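Local atomic coordinates of chitin oligosaccahride binding protein NagB1 (Paenibacillus sp. FPU-7, PDB entry 7EHP), a protein that probably captures chitin oligosaccharides such as N,N'-diacetylchitobiose, as an extracellular solute-binding protein, for uptake by an ABC-type transporter. Residues A[187-192]-A[388-393]; A[191-194]-A[198-201]; A[286-291]-A[298-303]; A[25-30]-A[304-309]. One frame throughout, in Å; residues are numbered along the deposited sequence.

Contact 1: A[187-192]-A[388-393]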
loop_
_atom_site.group_PDB
_atom_site.type_symbol
_atom_site.label_atom_id
_atom_site.label_comp_id
_atom_site.label_asym_id
_atom_site.label_seq_id
_atom_site.Cartn_x
_atom_site.Cartn_y
_atom_site.Cartn_z
ATOM N N GLY A 187 2.171 2.194 -19.686
ATOM C CA GLY A 187 2.305 3.058 -20.850
ATOM C C GLY A 187 3.154 4.286 -20.579
ATOM O O GLY A 187 3.965 4.684 -21.422
ATOM N N PHE A 188 2.989 4.896 -19.395
ATOM C CA PHE A 188 3.796 6.063 -19.030
ATOM C C PHE A 188 5.287 5.763 -19.151
ATOM O O PHE A 188 6.054 6.557 -19.707
ATOM C CB PHE A 188 3.495 6.519 -17.594
ATOM C CG PHE A 188 2.090 7.011 -17.365
ATOM C CD1 PHE A 188 1.336 7.546 -18.394
ATOM C CD2 PHE A 188 1.535 6.966 -16.083
ATOM C CE1 PHE A 188 0.040 8.007 -18.167
ATOM C CE2 PHE A 188 0.242 7.424 -15.844
ATOM C CZ PHE A 188 -0.513 7.947 -16.893
ATOM N N VAL A 189 5.733 4.641 -18.584
ATOM C CA VAL A 189 7.169 4.388 -18.563
ATOM C C VAL A 189 7.684 3.861 -19.899
ATOM O O VAL A 189 8.879 3.999 -20.184
ATOM C CB VAL A 189 7.559 3.430 -17.421
ATOM C CG1 VAL A 189 7.082 3.966 -16.077
ATOM C CG2 VAL A 189 7.003 2.055 -17.671
ATOM N N ARG A 190 6.837 3.284 -20.744
ATOM C CA ARG A 190 7.321 2.837 -22.041
ATOM C C ARG A 190 7.092 3.860 -23.145
ATOM O O ARG A 190 7.551 3.649 -24.269
ATOM C CB ARG A 190 6.713 1.475 -22.417
ATOM C CG ARG A 190 5.217 1.377 -22.631
ATOM C CD ARG A 190 4.860 -0.069 -23.069
ATOM N NE ARG A 190 4.682 -1.034 -21.971
ATOM C CZ ARG A 190 5.651 -1.770 -21.414
ATOM N NH1 ARG A 190 5.352 -2.613 -20.430
ATOM N NH2 ARG A 190 6.923 -1.640 -21.790
ATOM N N GLY A 191 6.444 4.983 -22.843
ATOM C CA GLY A 191 6.291 6.053 -23.812
ATOM C C GLY A 191 5.103 5.938 -24.734
ATOM O O GLY A 191 5.044 6.662 -25.734
ATOM N N THR A 192 4.156 5.053 -24.441
ATOM C CA THR A 192 2.966 4.904 -25.259
ATOM C C THR A 192 1.743 5.565 -24.647
ATOM O O THR A 192 0.697 5.608 -25.295
ATOM C CB THR A 192 2.656 3.420 -25.504
ATOM O OG1 THR A 192 2.378 2.771 -24.259
ATOM C CG2 THR A 192 3.827 2.740 -26.177
ATOM N N LYS A 388 6.683 15.941 -18.198
ATOM C CA LYS A 388 8.087 16.291 -18.405
ATOM C C LYS A 388 8.989 15.395 -17.570
ATOM O O LYS A 388 9.987 14.869 -18.070
ATOM C CB LYS A 388 8.333 17.769 -18.083
ATOM C CG LYS A 388 7.776 18.690 -19.158
ATOM C CD LYS A 388 8.117 20.155 -18.941
ATOM C CE LYS A 388 7.401 21.031 -19.975
ATOM N NZ LYS A 388 7.906 20.801 -21.369
ATOM N N VAL A 389 8.646 15.199 -16.291
ATOM C CA VAL A 389 9.459 14.336 -15.438
ATOM C C VAL A 389 9.415 12.905 -15.951
ATOM O O VAL A 389 10.424 12.189 -15.927
ATOM C CB VAL A 389 8.997 14.445 -13.976
ATOM C CG1 VAL A 389 9.688 13.401 -13.106
ATOM C CG2 VAL A 389 9.297 15.826 -13.462
ATOM N N GLN A 390 8.252 12.477 -16.448
ATOM C CA GLN A 390 8.128 11.135 -17.007
ATOM C C GLN A 390 9.056 10.945 -18.203
ATOM O O GLN A 390 9.698 9.894 -18.336
ATOM C CB GLN A 390 6.678 10.880 -17.407
ATOM C CG GLN A 390 6.389 9.441 -17.786
ATOM C CD GLN A 390 6.647 8.508 -16.650
ATOM O OE1 GLN A 390 5.883 8.472 -15.692
ATOM N NE2 GLN A 390 7.724 7.733 -16.742
ATOM N N GLU A 391 9.148 11.953 -19.081
ATOM C CA GLU A 391 10.058 11.865 -20.222
ATOM C C GLU A 391 11.501 11.757 -19.756
ATOM O O GLU A 391 12.282 10.963 -20.301
ATOM C CB GLU A 391 9.929 13.081 -21.150
ATOM C CG GLU A 391 8.549 13.635 -21.437
ATOM C CD GLU A 391 7.885 12.985 -22.621
ATOM O OE1 GLU A 391 6.848 13.508 -23.107
ATOM O OE2 GLU A 391 8.398 11.929 -23.042
ATOM N N ASP A 392 11.881 12.588 -18.774
ATOM C CA ASP A 392 13.245 12.576 -18.244
ATOM C C ASP A 392 13.578 11.235 -17.602
ATOM O O ASP A 392 14.664 10.686 -17.813
ATOM C CB ASP A 392 13.429 13.695 -17.216
ATOM C CG ASP A 392 13.500 15.072 -17.841
ATOM O OD1 ASP A 392 13.222 15.201 -19.052
ATOM O OD2 ASP A 392 13.847 16.027 -17.112
ATOM N N ALA A 393 12.658 10.709 -16.786
ATOM C CA ALA A 393 12.868 9.415 -16.144
ATOM C C ALA A 393 13.058 8.315 -17.178
ATOM O O ALA A 393 13.970 7.491 -17.057
ATOM C CB ALA A 393 11.693 9.092 -15.217
#

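Contact 2: A[191-194]-A[198-201]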
loop_
_atom_site.group_PDB
_atom_site.type_symbol
_atom_site.label_atom_id
_atom_site.label_comp_id
_atom_site.label_asym_id
_atom_site.label_seq_id
_atom_site.Cartn_x
_atom_site.Cartn_y
_atom_site.Cartn_z
ATOM N N GLY A 191 6.444 4.983 -22.843
ATOM C CA GLY A 191 6.291 6.053 -23.812
ATOM C C GLY A 191 5.103 5.938 -24.734
ATOM O O GLY A 191 5.044 6.662 -25.734
ATOM N N THR A 192 4.156 5.053 -24.441
ATOM C CA THR A 192 2.966 4.904 -25.259
ATOM C C THR A 192 1.743 5.565 -24.647
ATOM O O THR A 192 0.697 5.608 -25.295
ATOM C CB THR A 192 2.656 3.420 -25.504
ATOM O OG1 THR A 192 2.378 2.771 -24.259
ATOM C CG2 THR A 192 3.827 2.740 -26.177
ATOM N N ARG A 193 1.842 6.049 -23.412
ATOM C CA ARG A 193 0.776 6.809 -22.778
ATOM C C ARG A 193 1.412 7.995 -22.068
ATOM O O ARG A 193 2.583 7.944 -21.684
ATOM C CB ARG A 193 -0.034 5.939 -21.799
ATOM C CG ARG A 193 -0.594 4.638 -22.397
ATOM C CD ARG A 193 -1.775 4.883 -23.369
ATOM N NE ARG A 193 -3.044 5.254 -22.732
ATOM C CZ ARG A 193 -3.832 4.433 -22.030
ATOM N NH1 ARG A 193 -3.497 3.156 -21.839
ATOM N NH2 ARG A 193 -4.970 4.890 -21.518
ATOM N N ARG A 194 0.649 9.070 -21.901
ATOM C CA ARG A 194 1.178 10.299 -21.322
ATOM C C ARG A 194 0.275 10.762 -20.189
ATOM O O ARG A 194 -0.948 10.631 -20.271
ATOM C CB ARG A 194 1.292 11.398 -22.380
ATOM C CG ARG A 194 2.362 11.142 -23.451
ATOM C CD ARG A 194 2.354 12.257 -24.521
ATOM N NE ARG A 194 3.658 12.408 -25.173
ATOM C CZ ARG A 194 3.856 13.003 -26.348
ATOM N NH1 ARG A 194 2.832 13.512 -27.023
ATOM N NH2 ARG A 194 5.084 13.086 -26.854
ATOM N N PRO A 198 -6.016 13.093 -22.285
ATOM C CA PRO A 198 -7.321 13.504 -21.727
ATOM C C PRO A 198 -8.039 12.430 -20.927
ATOM O O PRO A 198 -8.820 12.768 -20.021
ATOM C CB PRO A 198 -8.118 13.888 -22.981
ATOM C CG PRO A 198 -7.056 14.389 -23.920
ATOM C CD PRO A 198 -5.928 13.391 -23.727
ATOM N N ASP A 199 -7.817 11.149 -21.235
ATOM C CA ASP A 199 -8.416 10.104 -20.409
ATOM C C ASP A 199 -7.719 9.987 -19.047
ATOM O O ASP A 199 -8.379 9.755 -18.028
ATOM C CB ASP A 199 -8.422 8.772 -21.158
ATOM C CG ASP A 199 -7.028 8.265 -21.488
ATOM O OD1 ASP A 199 -6.066 9.062 -21.486
ATOM O OD2 ASP A 199 -6.904 7.050 -21.778
ATOM N N VAL A 200 -6.397 10.161 -18.995
ATOM C CA VAL A 200 -5.733 10.258 -17.692
ATOM C C VAL A 200 -6.262 11.472 -16.935
ATOM O O VAL A 200 -6.728 11.360 -15.793
ATOM C CB VAL A 200 -4.204 10.317 -17.859
ATOM C CG1 VAL A 200 -3.526 10.704 -16.527
ATOM C CG2 VAL A 200 -3.685 8.998 -18.346
ATOM N N ALA A 201 -6.257 12.641 -17.599
ATOM C CA ALA A 201 -6.689 13.897 -16.980
ATOM C C ALA A 201 -8.114 13.833 -16.451
ATOM O O ALA A 201 -8.445 14.538 -15.493
ATOM C CB ALA A 201 -6.567 15.048 -17.991
HETATM O O HOH W 1 -3.721 7.843 -22.807
#

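Contact 3: A[286-291]-A[298-303]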
loop_
_atom_site.group_PDB
_atom_site.type_symbol
_atom_site.label_atom_id
_atom_site.label_comp_id
_atom_site.label_asym_id
_atom_site.label_seq_id
_atom_site.Cartn_x
_atom_site.Cartn_y
_atom_site.Cartn_z
ATOM N N TYR A 286 9.799 -8.434 2.674
ATOM C CA TYR A 286 11.176 -8.298 3.125
ATOM C C TYR A 286 12.150 -8.734 2.041
ATOM O O TYR A 286 11.885 -9.674 1.281
ATOM C CB TYR A 286 11.401 -9.113 4.412
ATOM C CG TYR A 286 10.678 -8.444 5.542
ATOM C CD1 TYR A 286 11.261 -7.382 6.228
ATOM C CD2 TYR A 286 9.379 -8.798 5.864
ATOM C CE1 TYR A 286 10.567 -6.721 7.241
ATOM C CE2 TYR A 286 8.679 -8.141 6.880
ATOM C CZ TYR A 286 9.277 -7.109 7.560
ATOM O OH TYR A 286 8.576 -6.443 8.553
ATOM N N GLY A 287 13.277 -8.025 1.964
ATOM C CA GLY A 287 14.386 -8.419 1.130
ATOM C C GLY A 287 15.579 -8.725 2.022
ATOM O O GLY A 287 15.554 -8.495 3.232
ATOM N N PHE A 288 16.635 -9.230 1.409
ATOM C CA PHE A 288 17.780 -9.678 2.190
ATOM C C PHE A 288 19.055 -9.189 1.525
ATOM O O PHE A 288 19.183 -9.249 0.297
ATOM C CB PHE A 288 17.737 -11.212 2.340
ATOM C CG PHE A 288 16.470 -11.687 2.986
ATOM C CD1 PHE A 288 16.367 -11.739 4.365
ATOM C CD2 PHE A 288 15.355 -11.995 2.220
ATOM C CE1 PHE A 288 15.198 -12.121 4.973
ATOM C CE2 PHE A 288 14.174 -12.380 2.825
ATOM C CZ PHE A 288 14.098 -12.439 4.205
ATOM N N SER A 289 19.977 -8.674 2.337
ATOM C CA SER A 289 21.225 -8.157 1.796
ATOM C C SER A 289 21.968 -9.226 1.007
ATOM O O SER A 289 21.996 -10.407 1.381
ATOM C CB SER A 289 22.125 -7.636 2.910
ATOM O OG SER A 289 23.309 -7.072 2.364
ATOM N N ALA A 290 22.578 -8.802 -0.098
ATOM C CA ALA A 290 23.470 -9.699 -0.819
ATOM C C ALA A 290 24.697 -10.062 0.008
ATOM O O ALA A 290 25.281 -11.124 -0.216
ATOM C CB ALA A 290 23.889 -9.066 -2.144
ATOM N N SER A 291 25.068 -9.222 0.979
ATOM C CA SER A 291 26.263 -9.410 1.805
ATOM C C SER A 291 25.890 -10.094 3.118
ATOM O O SER A 291 25.812 -9.471 4.176
ATOM C CB SER A 291 26.932 -8.068 2.072
ATOM O OG SER A 291 27.395 -7.492 0.873
ATOM N N LYS A 298 22.102 -17.830 7.994
ATOM C CA LYS A 298 21.293 -18.709 8.830
ATOM C C LYS A 298 20.147 -17.942 9.477
ATOM O O LYS A 298 19.037 -18.470 9.619
ATOM C CB LYS A 298 22.151 -19.368 9.915
ATOM C CG LYS A 298 23.092 -20.475 9.452
ATOM C CD LYS A 298 23.864 -21.042 10.662
ATOM C CE LYS A 298 25.343 -21.264 10.360
ATOM N NZ LYS A 298 26.198 -21.129 11.587
ATOM N N ALA A 299 20.410 -16.699 9.895
ATOM C CA ALA A 299 19.366 -15.882 10.503
ATOM C C ALA A 299 18.305 -15.504 9.477
ATOM O O ALA A 299 17.106 -15.524 9.776
ATOM C CB ALA A 299 19.972 -14.627 11.124
ATOM N N ALA A 300 18.732 -15.155 8.264
ATOM C CA ALA A 300 17.775 -14.811 7.222
ATOM C C ALA A 300 16.915 -16.014 6.853
ATOM O O ALA A 300 15.707 -15.877 6.631
ATOM C CB ALA A 300 18.514 -14.261 6.001
ATOM N N VAL A 301 17.516 -17.207 6.800
ATOM C CA VAL A 301 16.751 -18.419 6.506
ATOM C C VAL A 301 15.726 -18.679 7.604
ATOM O O VAL A 301 14.565 -19.023 7.333
ATOM C CB VAL A 301 17.693 -19.627 6.338
ATOM C CG1 VAL A 301 16.879 -20.919 6.341
ATOM C CG2 VAL A 301 18.516 -19.505 5.074
ATOM N N GLU A 302 16.153 -18.564 8.862
ATOM C CA GLU A 302 15.219 -18.708 9.977
ATOM C C GLU A 302 14.104 -17.674 9.895
ATOM O O GLU A 302 12.928 -17.991 10.119
ATOM C CB GLU A 302 15.961 -18.578 11.303
ATOM C CG GLU A 302 16.741 -19.805 11.721
ATOM C CD GLU A 302 15.916 -21.084 11.628
ATOM O OE1 GLU A 302 14.813 -21.132 12.223
ATOM O OE2 GLU A 302 16.388 -22.052 10.980
ATOM N N PHE A 303 14.451 -16.428 9.584
ATOM C CA PHE A 303 13.412 -15.409 9.452
ATOM C C PHE A 303 12.391 -15.820 8.400
ATOM O O PHE A 303 11.175 -15.760 8.629
ATOM C CB PHE A 303 14.022 -14.054 9.094
ATOM C CG PHE A 303 12.986 -12.991 8.824
ATOM C CD1 PHE A 303 12.442 -12.272 9.877
ATOM C CD2 PHE A 303 12.516 -12.756 7.518
ATOM C CE1 PHE A 303 11.458 -11.289 9.644
ATOM C CE2 PHE A 303 11.521 -11.792 7.276
ATOM C CZ PHE A 303 11.003 -11.058 8.353
#

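Contact 4: A[25-30]-A[304-309]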
loop_
_atom_site.group_PDB
_atom_site.type_symbol
_atom_site.label_atom_id
_atom_site.label_comp_id
_atom_site.label_asym_id
_atom_site.label_seq_id
_atom_site.Cartn_x
_atom_site.Cartn_y
_atom_site.Cartn_z
ATOM N N ALA A 25 11.818 -12.567 16.138
ATOM C CA ALA A 25 13.220 -12.299 16.440
ATOM C C ALA A 25 13.761 -13.232 17.539
ATOM O O ALA A 25 14.788 -13.883 17.325
ATOM C CB ALA A 25 13.390 -10.817 16.798
ATOM N N GLN A 26 13.102 -13.338 18.728
ATOM C CA GLN A 26 13.468 -14.458 19.623
ATOM C C GLN A 26 13.515 -15.821 18.965
ATOM O O GLN A 26 14.430 -16.585 19.292
ATOM C CB GLN A 26 12.634 -14.653 20.883
ATOM C CG GLN A 26 11.074 -14.604 20.844
ATOM C CD GLN A 26 10.659 -15.368 22.096
ATOM O OE1 GLN A 26 11.464 -16.335 22.471
ATOM N NE2 GLN A 26 9.630 -14.931 22.905
ATOM N N ARG A 27 12.558 -16.189 18.106
ATOM C CA ARG A 27 12.619 -17.561 17.607
ATOM C C ARG A 27 13.847 -17.750 16.737
ATOM O O ARG A 27 14.488 -18.806 16.783
ATOM C CB ARG A 27 11.334 -17.865 16.882
ATOM C CG ARG A 27 10.192 -18.176 17.795
ATOM C CD ARG A 27 9.141 -18.862 16.976
ATOM N NE ARG A 27 7.804 -18.480 17.375
ATOM C CZ ARG A 27 6.703 -19.005 16.847
ATOM N NH1 ARG A 27 6.797 -19.933 15.888
ATOM N NH2 ARG A 27 5.509 -18.597 17.278
ATOM N N MET A 28 14.215 -16.715 15.973
ATOM C CA MET A 28 15.468 -16.768 15.227
ATOM C C MET A 28 16.647 -16.928 16.175
ATOM O O MET A 28 17.560 -17.714 15.914
ATOM C CB MET A 28 15.649 -15.497 14.405
ATOM C CG MET A 28 14.727 -15.376 13.197
ATOM S SD MET A 28 14.580 -13.623 12.769
ATOM C CE MET A 28 16.224 -13.183 12.225
ATOM N N GLU A 29 16.637 -16.186 17.289
ATOM C CA GLU A 29 17.761 -16.250 18.218
ATOM C C GLU A 29 17.873 -17.634 18.852
ATOM O O GLU A 29 18.977 -18.176 18.996
ATOM C CB GLU A 29 17.618 -15.146 19.269
ATOM C CG GLU A 29 18.010 -13.777 18.713
ATOM C CD GLU A 29 17.608 -12.613 19.606
ATOM O OE1 GLU A 29 16.791 -12.816 20.529
ATOM O OE2 GLU A 29 18.133 -11.494 19.389
ATOM N N ALA A 30 16.740 -18.236 19.206
ATOM C CA ALA A 30 16.760 -19.580 19.772
ATOM C C ALA A 30 17.262 -20.611 18.766
ATOM O O ALA A 30 17.850 -21.618 19.156
ATOM C CB ALA A 30 15.363 -19.949 20.258
ATOM N N ILE A 304 12.874 -16.262 7.242
ATOM C CA ILE A 304 11.970 -16.698 6.181
ATOM C C ILE A 304 11.102 -17.853 6.658
ATOM O O ILE A 304 9.880 -17.862 6.453
ATOM C CB ILE A 304 12.780 -17.069 4.929
ATOM C CG1 ILE A 304 13.394 -15.810 4.325
ATOM C CG2 ILE A 304 11.896 -17.782 3.920
ATOM C CD1 ILE A 304 14.345 -16.091 3.190
ATOM N N LYS A 305 11.711 -18.831 7.327
ATOM C CA LYS A 305 10.961 -20.007 7.751
ATOM C C LYS A 305 9.863 -19.639 8.739
ATOM O O LYS A 305 8.771 -20.216 8.707
ATOM C CB LYS A 305 11.915 -21.040 8.358
ATOM C CG LYS A 305 11.257 -22.382 8.576
ATOM C CD LYS A 305 12.276 -23.458 8.881
ATOM C CE LYS A 305 11.586 -24.652 9.525
ATOM N NZ LYS A 305 12.544 -25.640 10.079
ATOM N N ILE A 306 10.123 -18.668 9.614
ATOM C CA ILE A 306 9.127 -18.307 10.616
ATOM C C ILE A 306 8.098 -17.331 10.038
ATOM O O ILE A 306 6.884 -17.560 10.128
ATOM C CB ILE A 306 9.828 -17.741 11.868
ATOM C CG1 ILE A 306 10.773 -18.801 12.449
ATOM C CG2 ILE A 306 8.819 -17.312 12.917
ATOM C CD1 ILE A 306 12.002 -18.236 13.159
ATOM N N MET A 307 8.556 -16.236 9.420
ATOM C CA MET A 307 7.610 -15.226 8.926
ATOM C C MET A 307 6.691 -15.799 7.851
ATOM O O MET A 307 5.474 -15.580 7.871
ATOM C CB MET A 307 8.373 -14.014 8.388
ATOM C CG MET A 307 7.508 -12.940 7.691
ATOM S SD MET A 307 6.305 -12.165 8.794
ATOM C CE MET A 307 7.230 -10.758 9.394
ATOM N N TYR A 308 7.252 -16.542 6.908
ATOM C CA TYR A 308 6.492 -17.029 5.764
ATOM C C TYR A 308 5.991 -18.441 6.059
ATOM O O TYR A 308 6.356 -19.429 5.425
ATOM C CB TYR A 308 7.342 -16.956 4.507
ATOM C CG TYR A 308 7.794 -15.548 4.233
ATOM C CD1 TYR A 308 6.932 -14.635 3.640
ATOM C CD2 TYR A 308 9.079 -15.128 4.574
ATOM C CE1 TYR A 308 7.326 -13.329 3.406
ATOM C CE2 TYR A 308 9.486 -13.825 4.342
ATOM C CZ TYR A 308 8.604 -12.933 3.750
ATOM O OH TYR A 308 8.993 -11.643 3.498
ATOM N N SER A 309 5.115 -18.504 7.048
ATOM C CA SER A 309 4.523 -19.744 7.505
ATOM C C SER A 309 3.032 -19.521 7.659
ATOM O O SER A 309 2.567 -18.388 7.820
ATOM C CB SER A 309 5.112 -20.192 8.853
ATOM O OG SER A 309 4.644 -19.315 9.880
#

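Contact 1: A[187-192]-A[388-393]
Q390 lays its side chain along the F188–V189 backbone and makes every contact from its own helix. Its CG is 3.5 Å from F188 O, and its OE1 sits 3.6 Å from F188 CB. On the other branch of the amide, Q390 NE2 rests over the V189 main chain, 3.8 Å from V189 CA, and is 3.9 Å from V189 CG1. All of this is van der Waals contact. The amide gets there because CG points away from the backbone N (chi1 -170°) and the chain then folds at chi2 (61°), turning the flat group across the facing helix. Its polar atoms are satisfied from outside the pair: OE1 accepts from W195 NE1, while NE2 reaches N394 OD1 and Q358 OE1. N394 ND2 in turn bonds F188 O, so the asparagine one helical turn on ties both sides together, and W195 also stacks on the F188 ring. Further out, helix 184-190 ends at R190, and G191, whose positive phi (87°) suits a glycine, leads the chain out of it; T192 N closes the turn on G187 O at 3.0 Å. The arrangement is a buried glutamine wedged between two helices, its amide held on both branches; it joins the chain's last helix, 379-396, to helix 184-190 in the two-lobed solute-binding protein fold.

Contact 2: A[191-194]-A[198-201]
A salt bridge between R193 and D199 spans the loop between helix 184-190 and helix 198-213, joining that loop to the first turn of the second helix. R193 NH2 meets D199 OD2 at 2.9 Å, with an N-H...O angle of 141°, well short of straight. The carboxylate oxygen is approached on its syn side, somewhat out of the carboxylate plane, and lies close to the guanidinium plane; the two flat groups are turned 33° apart. A water fills in for the second arm: it accepts from R193 NE at 2.7 Å and donates to D199 OD1 at 3.0 Å, making a ring of three links between the side chains. D199 OD1 also takes a weak bond from V200 N (2.7 Å), which its chi1 of 63° allows by folding the carboxylate back over its own backbone. V200 CG2 packs on R194 O at 3.7 Å. A leucine in place of R193 would probably cost the D199 carboxylate its arginine mate, and leave the bridging water without its NE donor and A180 O without the NH2 bond. Both ionic groups have second partners, since R193 NH2 bonds A180 O at the end of helix 165-180 and K273 NZ pairs with D199 OD2. V200 touches A180 and F188, so the loop and helix start pack against helices 165-180 and 184-190, and R194 reaches Q387 of helix 379-396.

Contact 3: A[286-291]-A[298-303]
F303 N bonds A299 O at 2.8 Å, a regular helical link in the turn that carries F303, whose ring touches both Y286 and F288. A chi1 of 175° sets this ring opposite the backbone N, aimed from helix 294-307 at the strand. Its edge meets the face of Y286 in a T-shaped pair: F303 CZ stands 3.7 Å from Y286 CD2, over the rim of the tyrosine ring, and the planes are 74° apart. The pairing with F288 is oblique: F303 CD2 lies at the edge of the F288 ring, near its plane, 3.7 Å from F288 CZ. One turn earlier, A300 CB touches F288 CD1 at 3.7 Å, and the small alanine side chain is consistent with the close approach of the ring to the helix. Replacing F303 with an alanine would probably open a gap in the aromatic cluster and deprive the Y286 face of its edge partner. I24 and M28 of helix 15-31, and L5 and I64 of neighbouring strands, also touch F303. The axes of strand 286-288 and helix 298-303 run nearly antiparallel (159°) and approach to 10.4 Å, the strand-then-helix packing of an alpha/beta lobe in solute-binding proteins.

Contact 4: A[25-30]-A[304-309]
One methyl group, I306 CD1, bears nearly the whole of this contact with R27 and M28. It stands 3.8 Å from R27 CB, 3.9 Å from M28 N and 4.0 Å from M28 CG, thus fitting against the backbone of helix 15-31 where the two residues join. The isoleucine reaches this place with CG1 opposite its carbonyl carbon (chi1 -60°) and CD1 extended beyond it (chi2 150°), and its side chain crosses that of M28 at a slant. R27 starts as an apolar neighbour and ends as a charge: CB packs on the methyl, then the chain turns at chi3 and carries the guanidinium past I306 CG2 to a salt bridge with E311 on the next helix. I306 also meets I24 of helix 15-31, and M28 touches L35 in a loop, so the apolar patch continues on both. At the other end of the isoleucine, S309 OG donates to I306 O at 2.9 Å, with a C=O...donor angle of 151°. The same hydroxyl accepts from M312 N, serving as N-cap of helix 310-320, so one serine links the closing turn of helix 294-307 to the start of its successor. In the inverse gamma turn between them, Y308 sends its OH to L113 O. The chemistry implies a division of labour: the two helices meet through apolar packing of one methyl, while the polar bonds lie at the margins, where R27 pairs with E311 and S309 joins I306 O to M312 N, each of them reaching helix 310-320.

In the fold
Contacts 1 and 2 are about 10 Å apart between centres and share G191 and T192, so that helices 184-190, 198-213 and 379-396 form one group. Contacts 3 and 4, about 11 Å apart between centres, both use helix 294-307, with M28 touching F303 and I304 touching F288. Contacts 2 and 4 lie on opposite sides of the chain's centre, their own centres about 45 Å apart. Contact 3 is wholly buried and aromatic. Contact 1 is buried too, but centres on an amide whose bonds come from outside the pair. Partly buried, contact 2 depends on charge and water, whereas contact 4 combines an apolar methyl with a charged rim.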